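Local coordinates for ABC transporter substrate-binding protein (PDB 3UN6) that binds zinc and probably serves as the extracytoplasmic substrate-binding component of an ABC-type import system whose natural ligand is not established, at residues A[237-249]-A[312-324]. Sequence-based numbering, arbitrary orientation.
Sequences AQAFVQDYKKSGF and FVEPSLYKEASRS
Segment 237-249, part of helix 234-250, and the short C-terminal helix 316-320 run 8.8 Å apart at closest approach, their N-to-C directions 58° apart; the chain is extended at Ala321 and Ser322, and the last residues follow the longer helix. In this periplasmic binding protein fold, made of two lobes, the contact fastens the C-terminus to the lobe that holds the five-stranded sheet, whose strand 221-225 lies under Phe240 and Tyr244. Val241 CG2 and Ala237 CB both pack on Leu317 CD2. With CG anti to the backbone N (chi1 180°) and an extended chain, Lys245 crosses the Tyr318 ring, CD over its centre 3.8 Å from the centroid. Beyond the ring, Lys245 NZ donates to Tyr318 O (2.8 Å), near the C-terminal end of the short helix, and to Ala321 O (2.6 Å) just beyond it, which probably favours the charged lysine. Gln238 NE2 donates to Leu317 O at 2.8 Å, in its amide plane. Gln242, bent at chi2, turns its amide to the backbone of Ser322, and OE1 accepts from Ser322 N at 2.8 Å. Phe249 CZ lies over one face of the Arg323 guanidinium, the two planes 42° apart. Tyr318 OH accepts from Leu284 N and donates to a water, which in turn donates to Lys245 O. At the terminus, Lys246 NZ forms a salt bridge with Ser324 OXT at 2.6 Å.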
# COMPACT_ATOMS: atom_id res chain seq x y z
N ALA A 237 16.73 14.42 -3.58
CA ALA A 237 15.33 13.98 -3.69
C ALA A 237 15.03 13.63 -5.14
O ALA A 237 14.42 12.61 -5.43
CB ALA A 237 14.40 15.07 -3.21
N GLN A 238 15.46 14.48 -6.06
CA GLN A 238 15.24 14.24 -7.48
C GLN A 238 15.97 12.98 -7.95
O GLN A 238 15.41 12.21 -8.69
CB GLN A 238 15.69 15.45 -8.31
CG GLN A 238 15.40 15.30 -9.81
CD GLN A 238 13.90 15.27 -10.11
OE1 GLN A 238 13.20 16.27 -9.93
NE2 GLN A 238 13.41 14.12 -10.60
N ALA A 239 17.21 12.78 -7.52
CA ALA A 239 17.98 11.58 -7.91
C ALA A 239 17.25 10.32 -7.40
O ALA A 239 17.05 9.36 -8.14
CB ALA A 239 19.41 11.63 -7.35
N PHE A 240 16.79 10.38 -6.17
CA PHE A 240 16.05 9.24 -5.59
C PHE A 240 14.74 8.90 -6.36
O PHE A 240 14.52 7.75 -6.75
CB PHE A 240 15.82 9.49 -4.10
CG PHE A 240 14.90 8.51 -3.48
CD1 PHE A 240 15.18 7.15 -3.55
CD2 PHE A 240 13.76 8.93 -2.83
CE1 PHE A 240 14.33 6.22 -3.01
CE2 PHE A 240 12.91 8.01 -2.27
CZ PHE A 240 13.21 6.63 -2.36
N VAL A 241 13.92 9.91 -6.63
CA VAL A 241 12.66 9.69 -7.36
C VAL A 241 12.94 9.19 -8.79
O VAL A 241 12.17 8.42 -9.35
CB VAL A 241 11.83 10.98 -7.42
CG1 VAL A 241 10.69 10.85 -8.44
CG2 VAL A 241 11.31 11.31 -6.04
N GLN A 242 14.04 9.66 -9.35
CA GLN A 242 14.47 9.24 -10.68
C GLN A 242 14.84 7.73 -10.70
O GLN A 242 14.48 7.02 -11.62
CB GLN A 242 15.67 10.06 -11.12
CG GLN A 242 16.34 9.56 -12.41
CD GLN A 242 15.58 9.92 -13.66
OE1 GLN A 242 15.65 11.06 -14.15
NE2 GLN A 242 14.88 8.93 -14.23
N ASP A 243 15.58 7.27 -9.69
CA ASP A 243 15.92 5.87 -9.59
C ASP A 243 14.65 5.07 -9.35
O ASP A 243 14.47 4.01 -9.90
CB ASP A 243 16.95 5.65 -8.49
CG ASP A 243 18.27 6.30 -8.81
OD1 ASP A 243 18.51 6.54 -10.02
OD2 ASP A 243 19.05 6.55 -7.87
N TYR A 244 13.78 5.63 -8.52
CA TYR A 244 12.49 5.03 -8.23
C TYR A 244 11.65 4.89 -9.51
O TYR A 244 11.00 3.86 -9.71
CB TYR A 244 11.78 5.89 -7.17
CG TYR A 244 10.48 5.32 -6.63
CD1 TYR A 244 10.47 4.53 -5.49
CD2 TYR A 244 9.26 5.61 -7.24
CE1 TYR A 244 9.29 4.01 -4.99
CE2 TYR A 244 8.08 5.11 -6.74
CZ TYR A 244 8.11 4.30 -5.61
OH TYR A 244 6.94 3.79 -5.10
N LYS A 245 11.67 5.91 -10.37
CA LYS A 245 10.89 5.89 -11.61
C LYS A 245 11.40 4.80 -12.57
O LYS A 245 10.62 4.01 -13.09
CB LYS A 245 10.91 7.27 -12.26
CG LYS A 245 10.14 7.36 -13.55
CD LYS A 245 9.93 8.81 -13.93
CE LYS A 245 9.12 8.93 -15.22
NZ LYS A 245 8.88 10.36 -15.55
N LYS A 246 12.72 4.76 -12.77
CA LYS A 246 13.35 3.74 -13.60
C LYS A 246 12.97 2.34 -13.08
O LYS A 246 12.61 1.44 -13.86
CB LYS A 246 14.87 3.90 -13.58
CG LYS A 246 15.42 5.23 -14.11
CD LYS A 246 16.96 5.24 -14.07
CE LYS A 246 17.56 6.58 -14.53
NZ LYS A 246 17.17 6.97 -15.91
N SER A 247 13.05 2.17 -11.75
CA SER A 247 12.76 0.89 -11.10
C SER A 247 11.34 0.43 -11.36
O SER A 247 11.09 -0.77 -11.58
CB SER A 247 13.00 0.98 -9.58
OG SER A 247 14.38 1.18 -9.32
N GLY A 248 10.42 1.39 -11.35
CA GLY A 248 9.01 1.12 -11.58
C GLY A 248 8.74 0.42 -12.89
O GLY A 248 7.88 -0.46 -12.96
N PHE A 249 9.48 0.79 -13.91
CA PHE A 249 9.35 0.16 -15.22
C PHE A 249 10.07 -1.19 -15.28
O PHE A 249 9.57 -2.12 -15.90
CB PHE A 249 9.80 1.10 -16.33
CG PHE A 249 8.89 2.29 -16.49
CD1 PHE A 249 7.70 2.18 -17.19
CD2 PHE A 249 9.22 3.52 -15.94
CE1 PHE A 249 6.84 3.27 -17.33
CE2 PHE A 249 8.37 4.62 -16.07
CZ PHE A 249 7.18 4.49 -16.77
N PHE A 312 -1.27 18.08 -1.02
CA PHE A 312 -0.77 16.76 -0.62
C PHE A 312 0.25 16.20 -1.61
O PHE A 312 1.29 15.68 -1.22
CB PHE A 312 -1.97 15.81 -0.50
CG PHE A 312 -1.62 14.39 -0.13
CD1 PHE A 312 -1.13 14.08 1.13
CD2 PHE A 312 -1.83 13.37 -1.03
CE1 PHE A 312 -0.82 12.78 1.47
CE2 PHE A 312 -1.53 12.06 -0.69
CZ PHE A 312 -1.02 11.77 0.55
N VAL A 313 -0.05 16.33 -2.89
CA VAL A 313 0.78 15.75 -3.91
C VAL A 313 1.76 16.74 -4.50
O VAL A 313 1.41 17.89 -4.76
CB VAL A 313 -0.10 15.19 -5.06
CG1 VAL A 313 0.78 14.57 -6.15
CG2 VAL A 313 -1.13 14.16 -4.52
N GLU A 314 3.01 16.30 -4.65
CA GLU A 314 4.03 17.08 -5.34
C GLU A 314 4.48 16.21 -6.53
O GLU A 314 5.43 15.42 -6.42
CB GLU A 314 5.20 17.45 -4.45
CG GLU A 314 6.25 18.26 -5.22
CD GLU A 314 5.61 19.44 -5.96
OE1 GLU A 314 5.63 19.44 -7.22
OE2 GLU A 314 5.02 20.32 -5.29
N PRO A 315 3.80 16.37 -7.68
CA PRO A 315 4.07 15.52 -8.82
C PRO A 315 5.23 15.97 -9.71
O PRO A 315 5.54 15.29 -10.70
CB PRO A 315 2.77 15.64 -9.61
CG PRO A 315 2.40 17.08 -9.42
CD PRO A 315 2.86 17.45 -8.02
N SER A 316 5.90 17.08 -9.37
CA SER A 316 7.01 17.56 -10.24
C SER A 316 8.23 16.63 -10.32
O SER A 316 8.81 16.45 -11.39
CB SER A 316 7.46 18.97 -9.83
OG SER A 316 7.93 18.99 -8.48
N LEU A 317 8.63 16.05 -9.19
CA LEU A 317 9.82 15.18 -9.16
C LEU A 317 9.68 13.97 -10.07
O LEU A 317 10.61 13.64 -10.80
CB LEU A 317 10.17 14.75 -7.72
CG LEU A 317 11.04 15.71 -6.84
CD1 LEU A 317 10.36 17.04 -6.59
CD2 LEU A 317 11.42 15.05 -5.51
N TYR A 318 8.52 13.33 -10.04
CA TYR A 318 8.30 12.15 -10.86
C TYR A 318 8.13 12.53 -12.33
O TYR A 318 8.62 11.83 -13.20
CB TYR A 318 7.10 11.35 -10.35
CG TYR A 318 6.96 10.02 -11.03
CD1 TYR A 318 7.62 8.89 -10.54
CD2 TYR A 318 6.19 9.88 -12.17
CE1 TYR A 318 7.51 7.68 -11.16
CE2 TYR A 318 6.07 8.65 -12.81
CZ TYR A 318 6.73 7.56 -12.29
OH TYR A 318 6.64 6.33 -12.91
N LYS A 319 7.43 13.63 -12.59
CA LYS A 319 7.23 14.08 -13.97
C LYS A 319 8.54 14.48 -14.62
O LYS A 319 8.81 14.12 -15.76
CB LYS A 319 6.24 15.25 -14.01
CG LYS A 319 6.22 15.97 -15.34
CD LYS A 319 5.31 17.16 -15.31
CE LYS A 319 5.34 17.89 -16.65
NZ LYS A 319 4.38 19.04 -16.66
N GLU A 320 9.38 15.22 -13.90
CA GLU A 320 10.67 15.67 -14.45
C GLU A 320 11.68 14.54 -14.60
O GLU A 320 12.57 14.62 -15.43
CB GLU A 320 11.29 16.76 -13.60
CG GLU A 320 10.48 18.03 -13.51
CD GLU A 320 11.12 19.05 -12.57
OE1 GLU A 320 12.35 18.94 -12.33
OE2 GLU A 320 10.40 19.94 -12.09
N ALA A 321 11.55 13.50 -13.77
CA ALA A 321 12.47 12.37 -13.84
C ALA A 321 12.29 11.69 -15.19
O ALA A 321 11.16 11.54 -15.67
CB ALA A 321 12.20 11.38 -12.71
N SER A 322 13.39 11.30 -15.80
CA SER A 322 13.34 10.62 -17.09
C SER A 322 12.92 9.14 -16.91
O SER A 322 13.15 8.52 -15.88
CB SER A 322 14.69 10.69 -17.80
OG SER A 322 15.68 9.99 -17.07
N ARG A 323 12.28 8.60 -17.94
CA ARG A 323 11.88 7.20 -17.94
C ARG A 323 13.10 6.29 -18.14
O ARG A 323 13.21 5.23 -17.51
CB ARG A 323 10.86 6.94 -19.05
CG ARG A 323 9.50 7.57 -18.82
CD ARG A 323 8.45 6.92 -19.70
NE ARG A 323 7.10 7.19 -19.21
CZ ARG A 323 6.03 6.45 -19.52
NH1 ARG A 323 6.14 5.38 -20.29
NH2 ARG A 323 4.85 6.77 -19.01
N SER A 324 14.00 6.75 -19.03
CA SER A 324 15.25 6.05 -19.43
C SER A 324 16.18 5.62 -18.29
O SER A 324 17.40 5.66 -18.44
CB SER A 324 16.05 6.95 -20.39
OG SER A 324 16.46 8.15 -19.74
OXT SER A 324 15.75 5.23 -17.20
O HOH W 1 7.93 4.26 -12.46